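Local atomic coordinates of beta-glucosidase (Chaetomella raphigera, PDB entry 6JXG), a protein that probably hydrolyses terminal, non-reducing beta-D-glucosyl residues with release of beta-D-glucose, as a secreted family 3 glycoside hydrolase involved in cellulose breakdown. Residues N68-P73 against G95-A100; I114-E119 against F551-F556; N317-H322 against D389-V394; T532-K535 against D539-T542. All blocks are in the same frame, centred on the assembly; numbering follows the deposited sequence.

Contact 1: residues N68-P73 against G95-A100. With NAG (2-acetamido-2-deoxy-beta-D-glucopyranose), chain B.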
loop_
_atom_site.group_PDB
_atom_site.type_symbol
_atom_site.label_atom_id
_atom_site.label_comp_id
_atom_site.label_asym_id
_atom_site.label_seq_id
_atom_site.Cartn_x
_atom_site.Cartn_y
_atom_site.Cartn_z
ATOM N N ASN A 68 10.715 -18.761 -8.325
ATOM C CA ASN A 68 12.036 -18.121 -8.134
ATOM C C ASN A 68 11.935 -16.619 -8.266
ATOM O O ASN A 68 12.761 -15.995 -8.897
ATOM C CB ASN A 68 13.032 -18.635 -9.146
ATOM C CG ASN A 68 13.750 -19.847 -8.670
ATOM O OD1 ASN A 68 13.984 -20.022 -7.454
ATOM N ND2 ASN A 68 14.085 -20.724 -9.602
ATOM N N VAL A 69 10.936 -16.063 -7.569
ATOM C CA VAL A 69 10.822 -14.637 -7.413
ATOM C C VAL A 69 10.768 -14.322 -5.883
ATOM O O VAL A 69 10.658 -15.204 -5.057
ATOM C CB VAL A 69 9.547 -14.104 -8.107
ATOM C CG1 VAL A 69 9.541 -14.486 -9.567
ATOM C CG2 VAL A 69 8.295 -14.615 -7.422
ATOM N N THR A 70 10.867 -13.060 -5.547
ATOM C CA THR A 70 10.837 -12.624 -4.155
ATOM C C THR A 70 9.393 -12.302 -3.739
ATOM O O THR A 70 8.689 -11.583 -4.433
ATOM C CB THR A 70 11.730 -11.379 -3.962
ATOM O OG1 THR A 70 13.085 -11.739 -4.278
ATOM C CG2 THR A 70 11.729 -10.853 -2.518
ATOM N N ALA A 71 9.018 -12.741 -2.543
ATOM C CA ALA A 71 7.745 -12.382 -1.958
ATOM C C ALA A 71 8.028 -11.248 -0.933
ATOM O O ALA A 71 8.463 -11.498 0.190
ATOM C CB ALA A 71 7.076 -13.591 -1.322
ATOM N N PHE A 72 7.936 -10.008 -1.416
ATOM C CA PHE A 72 8.251 -8.854 -0.638
ATOM C C PHE A 72 7.174 -8.634 0.423
ATOM O O PHE A 72 6.081 -9.168 0.329
ATOM C CB PHE A 72 8.345 -7.608 -1.504
ATOM C CG PHE A 72 9.489 -7.609 -2.521
ATOM C CD1 PHE A 72 10.769 -7.236 -2.174
ATOM C CD2 PHE A 72 9.272 -8.064 -3.801
ATOM C CE1 PHE A 72 11.783 -7.272 -3.138
ATOM C CE2 PHE A 72 10.274 -8.076 -4.751
ATOM C CZ PHE A 72 11.545 -7.701 -4.379
ATOM N N PRO A 73 7.475 -7.845 1.458
ATOM C CA PRO A 73 6.456 -7.402 2.406
ATOM C C PRO A 73 5.305 -6.685 1.717
ATOM O O PRO A 73 5.452 -6.087 0.610
ATOM C CB PRO A 73 7.211 -6.426 3.308
ATOM C CG PRO A 73 8.625 -6.849 3.243
ATOM C CD PRO A 73 8.828 -7.428 1.859
ATOM N N GLY A 95 10.716 -4.074 -9.524
ATOM C CA GLY A 95 10.854 -3.757 -10.938
ATOM C C GLY A 95 12.017 -4.468 -11.614
ATOM O O GLY A 95 11.896 -4.867 -12.807
ATOM N N GLN A 96 13.125 -4.619 -10.903
ATOM C CA GLN A 96 14.223 -5.491 -11.413
ATOM C C GLN A 96 13.814 -6.903 -11.768
ATOM O O GLN A 96 14.147 -7.442 -12.889
ATOM C CB GLN A 96 15.407 -5.503 -10.454
ATOM C CG GLN A 96 16.141 -4.172 -10.484
ATOM C CD GLN A 96 17.155 -4.056 -9.412
ATOM O OE1 GLN A 96 17.134 -4.791 -8.404
ATOM N NE2 GLN A 96 18.070 -3.104 -9.604
ATOM N N GLU A 97 13.038 -7.515 -10.873
ATOM C CA GLU A 97 12.528 -8.843 -11.153
ATOM C C GLU A 97 11.554 -8.868 -12.382
ATOM O O GLU A 97 11.591 -9.803 -13.207
ATOM C CB GLU A 97 11.886 -9.492 -9.914
ATOM C CG GLU A 97 12.880 -9.665 -8.789
ATOM C CD GLU A 97 12.489 -10.583 -7.629
ATOM O OE1 GLU A 97 11.417 -11.253 -7.614
ATOM O OE2 GLU A 97 13.323 -10.576 -6.654
ATOM N N ALA A 98 10.616 -7.915 -12.414
ATOM C CA ALA A 98 9.612 -7.824 -13.459
ATOM C C ALA A 98 10.359 -7.715 -14.840
ATOM O O ALA A 98 10.086 -8.491 -15.795
ATOM C CB ALA A 98 8.724 -6.621 -13.206
ATOM N N LYS A 99 11.289 -6.758 -14.957
ATOM C CA LYS A 99 12.022 -6.575 -16.205
ATOM C C LYS A 99 12.749 -7.850 -16.631
ATOM O O LYS A 99 12.738 -8.235 -17.823
ATOM C CB LYS A 99 13.034 -5.412 -16.089
ATOM C CG LYS A 99 14.000 -5.379 -17.286
ATOM C CD LYS A 99 14.579 -3.986 -17.574
ATOM C CE LYS A 99 15.575 -4.061 -18.771
ATOM N NZ LYS A 99 16.759 -3.112 -18.624
ATOM N N ALA A 100 13.420 -8.473 -15.664
ATOM C CA ALA A 100 14.250 -9.635 -15.958
ATOM C C ALA A 100 13.385 -10.803 -16.511
ATOM O O ALA A 100 13.874 -11.627 -17.272
ATOM C CB ALA A 100 15.045 -10.028 -14.724
HETATM C C1 NAG B . 14.825 -21.913 -9.264
HETATM C C2 NAG B . 14.474 -23.176 -10.046
HETATM C C3 NAG B . 15.502 -24.244 -9.719
HETATM C C4 NAG B . 16.862 -23.712 -10.115
HETATM C C5 NAG B . 17.097 -22.515 -9.210
HETATM C C6 NAG B . 18.472 -21.868 -9.288
HETATM C C7 NAG B . 12.130 -23.613 -10.530
HETATM C C8 NAG B . 10.792 -24.104 -10.069
HETATM N N2 NAG B . 13.148 -23.655 -9.689
HETATM O O3 NAG B . 15.182 -25.380 -10.484
HETATM O O4 NAG B . 17.836 -24.722 -9.937
HETATM O O5 NAG B . 16.158 -21.549 -9.602
HETATM O O6 NAG B . 18.700 -21.757 -10.672
HETATM O O7 NAG B . 12.273 -23.189 -11.666
HETATM O O HOH W 1 8.814 -10.623 -7.052
#

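Contact 2: residues I114-E119 against F551-F556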
loop_
_atom_site.group_PDB
_atom_site.type_symbol
_atom_site.label_atom_id
_atom_site.label_comp_id
_atom_site.label_asym_id
_atom_site.label_seq_id
_atom_site.Cartn_x
_atom_site.Cartn_y
_atom_site.Cartn_z
ATOM N N ILE A 114 -7.521 3.131 -0.042
ATOM C CA ILE A 114 -6.623 3.683 0.977
ATOM C C ILE A 114 -6.847 2.937 2.299
ATOM O O ILE A 114 -5.935 2.848 3.132
ATOM C CB ILE A 114 -6.760 5.214 1.182
ATOM C CG1 ILE A 114 -8.091 5.604 1.834
ATOM C CG2 ILE A 114 -6.545 6.014 -0.123
ATOM C CD1 ILE A 114 -8.177 7.133 2.143
ATOM N N GLY A 115 -8.062 2.384 2.501
ATOM C CA GLY A 115 -8.406 1.670 3.708
ATOM C C GLY A 115 -9.224 2.476 4.732
ATOM O O GLY A 115 -9.033 2.290 5.897
ATOM N N LYS A 116 -10.151 3.320 4.249
ATOM C CA LYS A 116 -11.071 4.100 5.069
ATOM C C LYS A 116 -11.942 3.212 5.978
ATOM O O LYS A 116 -12.372 3.675 7.071
ATOM C CB LYS A 116 -11.985 4.987 4.191
ATOM C CG LYS A 116 -13.487 4.836 4.515
ATOM C CD LYS A 116 -14.266 5.013 3.318
ATOM C CE LYS A 116 -15.508 4.239 3.098
ATOM N NZ LYS A 116 -16.740 4.777 3.662
ATOM N N ILE A 117 -12.179 1.979 5.536
ATOM C CA ILE A 117 -12.958 0.965 6.304
ATOM C C ILE A 117 -12.001 -0.064 6.841
ATOM O O ILE A 117 -11.397 -0.840 6.071
ATOM C CB ILE A 117 -14.063 0.276 5.463
ATOM C CG1 ILE A 117 -15.022 1.309 4.884
ATOM C CG2 ILE A 117 -14.743 -0.820 6.270
ATOM C CD1 ILE A 117 -15.892 0.795 3.783
ATOM N N PRO A 118 -11.832 -0.095 8.168
ATOM C CA PRO A 118 -10.737 -0.931 8.715
ATOM C C PRO A 118 -10.859 -2.448 8.402
ATOM O O PRO A 118 -9.828 -3.170 8.321
ATOM C CB PRO A 118 -10.784 -0.635 10.206
ATOM C CG PRO A 118 -12.146 -0.090 10.444
ATOM C CD PRO A 118 -12.621 0.588 9.208
ATOM N N GLU A 119 -12.089 -2.902 8.203
ATOM C CA GLU A 119 -12.364 -4.283 7.886
ATOM C C GLU A 119 -12.088 -4.645 6.427
ATOM O O GLU A 119 -12.080 -5.826 6.067
ATOM C CB GLU A 119 -13.855 -4.633 8.111
ATOM C CG GLU A 119 -14.285 -4.549 9.576
ATOM C CD GLU A 119 -14.744 -3.154 10.021
ATOM O OE1 GLU A 119 -14.588 -2.158 9.271
ATOM O OE2 GLU A 119 -15.247 -3.052 11.219
ATOM N N PHE A 551 -20.315 7.918 1.531
ATOM C CA PHE A 551 -19.154 8.507 2.147
ATOM C C PHE A 551 -19.545 9.701 3.071
ATOM O O PHE A 551 -18.995 10.772 2.949
ATOM C CB PHE A 551 -18.098 8.915 1.158
ATOM C CG PHE A 551 -17.347 7.743 0.514
ATOM C CD1 PHE A 551 -18.020 6.786 -0.264
ATOM C CD2 PHE A 551 -15.995 7.594 0.649
ATOM C CE1 PHE A 551 -17.337 5.736 -0.867
ATOM C CE2 PHE A 551 -15.328 6.553 0.031
ATOM C CZ PHE A 551 -16.004 5.602 -0.670
ATOM N N PRO A 552 -20.520 9.510 3.983
ATOM C CA PRO A 552 -20.999 10.673 4.774
ATOM C C PRO A 552 -19.941 11.202 5.763
ATOM O O PRO A 552 -19.983 12.324 6.182
ATOM C CB PRO A 552 -22.239 10.099 5.501
ATOM C CG PRO A 552 -21.888 8.670 5.655
ATOM C CD PRO A 552 -21.265 8.302 4.334
ATOM N N GLU A 553 -18.937 10.394 6.050
ATOM C CA GLU A 553 -17.876 10.774 6.977
ATOM C C GLU A 553 -16.981 11.791 6.345
ATOM O O GLU A 553 -16.229 12.456 7.029
ATOM C CB GLU A 553 -17.080 9.531 7.397
ATOM C CG GLU A 553 -16.291 8.793 6.306
ATOM C CD GLU A 553 -17.090 7.822 5.448
ATOM O OE1 GLU A 553 -18.274 7.468 5.755
ATOM O OE2 GLU A 553 -16.548 7.403 4.386
ATOM N N GLY A 554 -16.997 11.834 5.011
ATOM C CA GLY A 554 -16.277 12.823 4.253
ATOM C C GLY A 554 -14.788 12.730 4.532
ATOM O O GLY A 554 -14.176 11.661 4.518
ATOM N N LEU A 555 -14.199 13.868 4.847
ATOM C CA LEU A 555 -12.794 13.968 5.071
ATOM C C LEU A 555 -12.277 13.226 6.295
ATOM O O LEU A 555 -11.051 13.124 6.466
ATOM C CB LEU A 555 -12.444 15.472 5.247
ATOM C CG LEU A 555 -12.684 16.361 4.024
ATOM C CD1 LEU A 555 -12.714 17.818 4.379
ATOM C CD2 LEU A 555 -11.631 16.094 2.981
ATOM N N PHE A 556 -13.184 12.809 7.181
ATOM C CA PHE A 556 -12.846 12.423 8.530
ATOM C C PHE A 556 -12.768 10.885 8.621
ATOM O O PHE A 556 -13.705 10.227 8.986
ATOM C CB PHE A 556 -13.879 13.036 9.520
ATOM C CG PHE A 556 -13.895 14.559 9.499
ATOM C CD1 PHE A 556 -12.989 15.267 10.216
ATOM C CD2 PHE A 556 -14.822 15.253 8.720
ATOM C CE1 PHE A 556 -13.007 16.645 10.187
ATOM C CE2 PHE A 556 -14.822 16.634 8.649
ATOM C CZ PHE A 556 -13.906 17.341 9.382
#

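Contact 3: residues N317-H322 against D389-V394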
loop_
_atom_site.group_PDB
_atom_site.type_symbol
_atom_site.label_atom_id
_atom_site.label_comp_id
_atom_site.label_asym_id
_atom_site.label_seq_id
_atom_site.Cartn_x
_atom_site.Cartn_y
_atom_site.Cartn_z
ATOM N N ASN A 317 16.017 -17.500 -12.580
ATOM C CA ASN A 317 15.854 -17.180 -11.176
ATOM C C ASN A 317 16.206 -15.716 -11.058
ATOM O O ASN A 317 17.333 -15.347 -11.355
ATOM C CB ASN A 317 16.745 -18.023 -10.335
ATOM C CG ASN A 317 16.900 -17.490 -8.913
ATOM O OD1 ASN A 317 16.020 -16.875 -8.355
ATOM N ND2 ASN A 317 18.002 -17.824 -8.312
ATOM N N VAL A 318 15.240 -14.889 -10.703
ATOM C CA VAL A 318 15.479 -13.444 -10.678
ATOM C C VAL A 318 15.619 -12.872 -9.253
ATOM O O VAL A 318 15.598 -11.671 -9.097
ATOM C CB VAL A 318 14.367 -12.706 -11.477
ATOM C CG1 VAL A 318 14.308 -13.152 -12.942
ATOM C CG2 VAL A 318 13.015 -12.896 -10.866
ATOM N N GLN A 319 15.726 -13.692 -8.228
ATOM C CA GLN A 319 15.714 -13.205 -6.832
ATOM C C GLN A 319 16.851 -12.270 -6.492
ATOM O O GLN A 319 16.691 -11.411 -5.642
ATOM C CB GLN A 319 15.752 -14.337 -5.847
ATOM C CG GLN A 319 14.475 -15.187 -5.926
ATOM C CD GLN A 319 14.532 -16.328 -4.945
ATOM O OE1 GLN A 319 14.496 -16.122 -3.753
ATOM N NE2 GLN A 319 14.675 -17.552 -5.460
ATOM N N ALA A 320 17.996 -12.487 -7.125
ATOM C CA ALA A 320 19.145 -11.646 -6.916
ATOM C C ALA A 320 19.378 -11.501 -5.380
ATOM O O ALA A 320 19.287 -12.499 -4.672
ATOM C CB ALA A 320 18.951 -10.320 -7.653
ATOM N N ASP A 321 19.685 -10.296 -4.896
ATOM C CA ASP A 321 19.939 -10.021 -3.488
ATOM C C ASP A 321 18.712 -9.343 -2.854
ATOM O O ASP A 321 18.816 -8.637 -1.842
ATOM C CB ASP A 321 21.202 -9.118 -3.346
ATOM C CG ASP A 321 21.072 -7.811 -4.080
ATOM O OD1 ASP A 321 21.851 -6.915 -3.765
ATOM O OD2 ASP A 321 20.198 -7.628 -4.932
ATOM N N HIS A 322 17.536 -9.560 -3.455
ATOM C CA HIS A 322 16.328 -8.812 -3.013
ATOM C C HIS A 322 15.793 -9.206 -1.668
ATOM O O HIS A 322 14.941 -8.501 -1.113
ATOM C CB HIS A 322 15.238 -8.929 -4.084
ATOM C CG HIS A 322 15.657 -8.370 -5.407
ATOM N ND1 HIS A 322 15.255 -8.926 -6.617
ATOM C CD2 HIS A 322 16.489 -7.345 -5.721
ATOM C CE1 HIS A 322 15.782 -8.230 -7.604
ATOM N NE2 HIS A 322 16.544 -7.282 -7.094
ATOM N N ASP A 389 4.218 -16.519 -4.889
ATOM C CA ASP A 389 4.595 -17.819 -4.297
ATOM C C ASP A 389 5.854 -17.530 -3.503
ATOM O O ASP A 389 6.722 -16.823 -3.995
ATOM C CB ASP A 389 4.835 -18.848 -5.365
ATOM C CG ASP A 389 3.530 -19.432 -5.929
ATOM O OD1 ASP A 389 2.413 -18.914 -5.672
ATOM O OD2 ASP A 389 3.665 -20.463 -6.620
ATOM N N PHE A 390 5.888 -17.929 -2.229
ATOM C CA PHE A 390 7.065 -17.748 -1.428
ATOM C C PHE A 390 8.168 -18.659 -1.950
ATOM O O PHE A 390 7.898 -19.852 -2.165
ATOM C CB PHE A 390 6.823 -18.170 0.019
ATOM C CG PHE A 390 5.807 -17.331 0.758
ATOM C CD1 PHE A 390 6.182 -16.169 1.327
ATOM C CD2 PHE A 390 4.481 -17.764 0.904
ATOM C CE1 PHE A 390 5.287 -15.413 2.072
ATOM C CE2 PHE A 390 3.578 -17.033 1.638
ATOM C CZ PHE A 390 3.978 -15.843 2.208
ATOM N N PRO A 391 9.395 -18.123 -2.154
ATOM C CA PRO A 391 10.522 -19.054 -2.431
ATOM C C PRO A 391 10.933 -19.825 -1.164
ATOM O O PRO A 391 11.541 -20.874 -1.260
ATOM C CB PRO A 391 11.674 -18.138 -2.879
ATOM C CG PRO A 391 11.327 -16.797 -2.314
ATOM C CD PRO A 391 9.831 -16.727 -2.104
ATOM N N TYR A 392 10.552 -19.304 -0.017
ATOM C CA TYR A 392 10.775 -19.893 1.321
ATOM C C TYR A 392 10.016 -18.924 2.230
ATOM O O TYR A 392 9.608 -17.848 1.780
ATOM C CB TYR A 392 12.273 -19.930 1.676
ATOM C CG TYR A 392 12.957 -18.606 1.715
ATOM C CD1 TYR A 392 12.938 -17.808 2.861
ATOM C CD2 TYR A 392 13.611 -18.095 0.592
ATOM C CE1 TYR A 392 13.528 -16.564 2.891
ATOM C CE2 TYR A 392 14.233 -16.850 0.627
ATOM C CZ TYR A 392 14.154 -16.067 1.784
ATOM O OH TYR A 392 14.776 -14.799 1.817
ATOM N N LEU A 393 9.726 -19.313 3.452
ATOM C CA LEU A 393 9.109 -18.354 4.404
ATOM C C LEU A 393 9.774 -18.621 5.737
ATOM O O LEU A 393 9.628 -19.729 6.287
ATOM C CB LEU A 393 7.590 -18.544 4.486
ATOM C CG LEU A 393 6.889 -17.746 5.610
ATOM C CD1 LEU A 393 7.154 -16.265 5.443
ATOM C CD2 LEU A 393 5.401 -18.053 5.627
ATOM N N VAL A 394 10.560 -17.666 6.223
ATOM C CA VAL A 394 11.134 -17.786 7.564
ATOM C C VAL A 394 10.021 -17.556 8.643
ATOM O O VAL A 394 9.561 -16.440 8.842
ATOM C CB VAL A 394 12.291 -16.814 7.809
ATOM C CG1 VAL A 394 12.870 -17.077 9.203
ATOM C CG2 VAL A 394 13.353 -16.927 6.749
#

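Contact 4: residues T532-K535 against D539-T542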
loop_
_atom_site.group_PDB
_atom_site.type_symbol
_atom_site.label_atom_id
_atom_site.label_comp_id
_atom_site.label_asym_id
_atom_site.label_seq_id
_atom_site.Cartn_x
_atom_site.Cartn_y
_atom_site.Cartn_z
ATOM N N THR A 532 -5.209 3.679 12.881
ATOM C CA THR A 532 -5.567 3.784 14.286
ATOM C C THR A 532 -6.080 2.495 14.816
ATOM O O THR A 532 -6.852 1.821 14.097
ATOM C CB THR A 532 -6.655 4.867 14.482
ATOM O OG1 THR A 532 -6.200 6.114 14.035
ATOM C CG2 THR A 532 -7.099 5.028 15.947
ATOM N N ILE A 533 -5.666 2.136 16.061
ATOM C CA ILE A 533 -6.202 1.005 16.797
ATOM C C ILE A 533 -7.132 1.580 17.887
ATOM O O ILE A 533 -6.697 2.203 18.877
ATOM C CB ILE A 533 -5.107 0.104 17.395
ATOM C CG1 ILE A 533 -4.277 -0.507 16.268
ATOM C CG2 ILE A 533 -5.677 -0.984 18.333
ATOM C CD1 ILE A 533 -3.242 -1.482 16.718
ATOM N N ALA A 534 -8.435 1.425 17.629
ATOM C CA ALA A 534 -9.494 1.947 18.506
ATOM C C ALA A 534 -9.739 1.010 19.695
ATOM O O ALA A 534 -9.296 -0.173 19.730
ATOM C CB ALA A 534 -10.732 2.065 17.728
ATOM N N LYS A 535 -10.473 1.533 20.659
ATOM C CA LYS A 535 -10.902 0.752 21.808
ATOM C C LYS A 535 -12.175 -0.070 21.535
ATOM O O LYS A 535 -12.388 -1.104 22.194
ATOM C CB LYS A 535 -11.160 1.652 23.017
ATOM C CG LYS A 535 -9.960 2.465 23.442
ATOM C CD LYS A 535 -10.214 3.042 24.802
ATOM C CE LYS A 535 -9.275 4.169 25.079
ATOM N NZ LYS A 535 -9.768 4.737 26.392
ATOM N N ASP A 539 -16.033 3.220 17.049
ATOM C CA ASP A 539 -15.227 4.421 17.076
ATOM C C ASP A 539 -14.660 4.831 15.696
ATOM O O ASP A 539 -14.369 6.008 15.496
ATOM C CB ASP A 539 -14.044 4.272 18.055
ATOM C CG ASP A 539 -14.480 4.319 19.564
ATOM O OD1 ASP A 539 -15.661 4.680 19.861
ATOM O OD2 ASP A 539 -13.601 4.046 20.412
ATOM N N TYR A 540 -14.442 3.884 14.777
ATOM C CA TYR A 540 -13.887 4.289 13.419
ATOM C C TYR A 540 -14.891 5.130 12.657
ATOM O O TYR A 540 -14.508 5.968 11.821
ATOM C CB TYR A 540 -13.441 3.108 12.547
ATOM C CG TYR A 540 -12.283 2.427 13.100
ATOM C CD1 TYR A 540 -10.998 2.860 12.793
ATOM C CD2 TYR A 540 -12.434 1.356 13.925
ATOM C CE1 TYR A 540 -9.911 2.223 13.313
ATOM C CE2 TYR A 540 -11.330 0.707 14.479
ATOM C CZ TYR A 540 -10.079 1.157 14.217
ATOM O OH TYR A 540 -8.987 0.556 14.766
ATOM N N GLY A 541 -16.192 4.963 12.968
ATOM C CA GLY A 541 -17.234 5.690 12.259
ATOM C C GLY A 541 -17.449 5.254 10.829
ATOM O O GLY A 541 -18.178 5.920 10.089
ATOM N N THR A 542 -16.741 4.207 10.410
ATOM C CA THR A 542 -16.920 3.575 9.075
ATOM C C THR A 542 -17.088 2.098 9.282
ATOM O O THR A 542 -16.651 1.520 10.305
ATOM C CB THR A 542 -15.738 3.765 8.171
ATOM O OG1 THR A 542 -14.532 3.368 8.853
ATOM C CG2 THR A 542 -15.595 5.180 7.771
HETATM O O HOH W 2 -11.117 4.322 20.454
#

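Contact 1: residues N68-P73 against G95-A100
Two flat groups organise this contact, the carboxylate of E97 and the ring of F72, with T70 touching both. The methyl CG2 of T70 sits over the centre of one face of the F72 ring, 3.5 Å above its plane. E97 approaches the same ring obliquely, OE2 lying 4.1 Å from F72 CZ, and the carboxylate and ring planes stand 45° apart. Both oxygens of E97 hold T70: OE1 takes the backbone N-H of T70 (N to OE1 2.8 Å, nearly straight at 170°), while OE2 accepts from T70 OG1 at 2.7 Å. Each oxygen uses its syn lone pair, so the threonine is gripped as by a fork. The threonine hydroxyl lies beside its own backbone N (chi1 -62°), which lets the two donors reach the two prongs together. All this belongs to the TIM-barrel-type N-terminal domain of the family 3 glycosidases, where the loop after strand 55-57 is pinned to the last turns of helix 84-100. A water adds a third link, donating to T70 O and, at 2.7 Å, to E97 OE1. OE2 has H322 ND1 as a further, stronger partner, and Q96 OE1 of the same helix takes H322 NE2, a pairing consistent with a charged imidazole between them. V69 packs its CB 3.4 Å from E97 OE1. At the outer end of the loop, N68 has no contact with 95-100 and carries an N-linked glycan, its ND2 bonded covalently to C1 of the NAG at 1.4 Å.

Contact 2: residues I114-E119 against F551-F556
K116 carries the whole of this contact from the 114-119 side, reaching out to F551 and E553. It joins the N-terminal, TIM-barrel-type domain to the C-terminal domain of the family 3 fold by a cation-pi pair and a salt bridge at one amine. Ahead of the lysine, the backbone N-H groups of I114 and G115 are held by the carboxylate of E161, and that of K116 itself joins them, so the loop arrives already anchored. The lysine chain then leaves with chi1 at 129°, well off a staggered value, and bends repeatedly on its way out. The bends lay its CD against F551 CE2 at 3.8 Å and bring CE over one face of the ring, offset toward the rim. NZ goes further in, 4.2 Å from the ring centroid and only 10° off the normal. The Y182 ring meets F551 edge-to-face. The amine also forms a salt bridge with D549, just ahead of 551-556 and its strongest polar partner, so a positive charge on it is probably well stabilised. Across the contact, a type I turn from F551 to G554 runs into a type II' turn from E553 to F556; the two turns share E553, whose OE2 lies on the same side of the F551 ring as the amine. K116 NZ meets E553 OE2 at 2.7 Å, descending on it from 37° above the carboxylate plane.

Contact 3: residues N317-H322 against D389-V394
Q319 lays its side-chain amide against the ring of P391, with OE1 3.5 Å from P391 CG and 3.6 Å from P391 CB. The glutamine belongs to two overlapping motifs: an Asx turn led by N317 presents it, and a type II' beta turn from Q319 to H322 follows, closed by the bond from H322 N to Q319 O. Together they shape the loop that precedes helix 323-332, and the contact ties this loop to the one leading into helix 396-406 of the C-terminal family 3 domain. No hydrogen bond crosses between the segments; the amide and the proline ring meet through van der Waals contact alone, near the surface. The glutamine chain stays extended beyond CG (chi2 179°), which carries the amide far enough to reach over the proline. CD lies 4.0 Å from P391 CB, and NE2 stands equally far from the same carbon. Farther along, OE1 comes obliquely to Y392 at 4.4 Å from CE2; the hydroxyl of that tyrosine is bonded to E510, so its polar end is engaged elsewhere. P391 also packs on Q509, and Q319 on N68, the asparagine that bears a glycan. Within the Asx turn, N317 OD1 accepts twice from Q319, from the backbone N at 3.2 Å and from NE2 at 3.3 Å, and the two donors approach the carbonyl oxygen from opposite faces of its plane.

Contact 4: residues T532-K535 against D539-T542
D539, first in its segment, faces A534, the two CB atoms 4.0 Å apart. Near its carboxylate, a water takes the N-H of K535, 2.9 Å from the lysine N, and lies close to D539 OD2. Y540 comes next and does most of the work. Its CG lies beside its own backbone N (chi1 -67°), sending the ring across to T532, I533 and A534 with the hydroxyl leading. That hydroxyl donates to T532 O, with OH to O at 2.6 Å, and the carbonyl oxygen lies at the edge of the ring, in its plane. Seen from the acceptor, the donor is tilted 31° out of the carbonyl plane. The same OH accepts the N-H of A534 at 3.0 Å, an angle of 159°. One phenol thus spans the C=O and N-H on the two sides of I533, clamping together a short loop whose two arms have just three residues between them. This loop lies in the C-terminal domain of the family 3 fold, ahead of helix 559-564, whose F562 meets the Y540 ring edge-to-face. The ring body is packed too: A534 CB comes obliquely to it, 3.6 Å from CE2. Two residues earlier, T532 puts its CB 4.4 Å from CE1 of Y540, while its OG1 is bonded to D558.

In the fold
The four contacts form two pairs on opposite sides of the chain's centre. Contacts 1 and 3 have centres 8 Å apart and touch directly: H322 of the 317-322 loop ties the two together, and V69 O packs 3.2 Å from P391 CG. Contacts 2 and 4, with centres 11 Å apart, meet where T542 OG1 bonds K116 O at 2.8 Å and P118 packs on Y540. Between the pairs, contacts 1 and 2 lie about 32 Å apart centre to centre. Contact 4 is nested in the long chain loop that contact 2 closes, as is contact 3. The NAG groups are glycans on the protein itself; the one on N68 stands beside contacts 1 and 3.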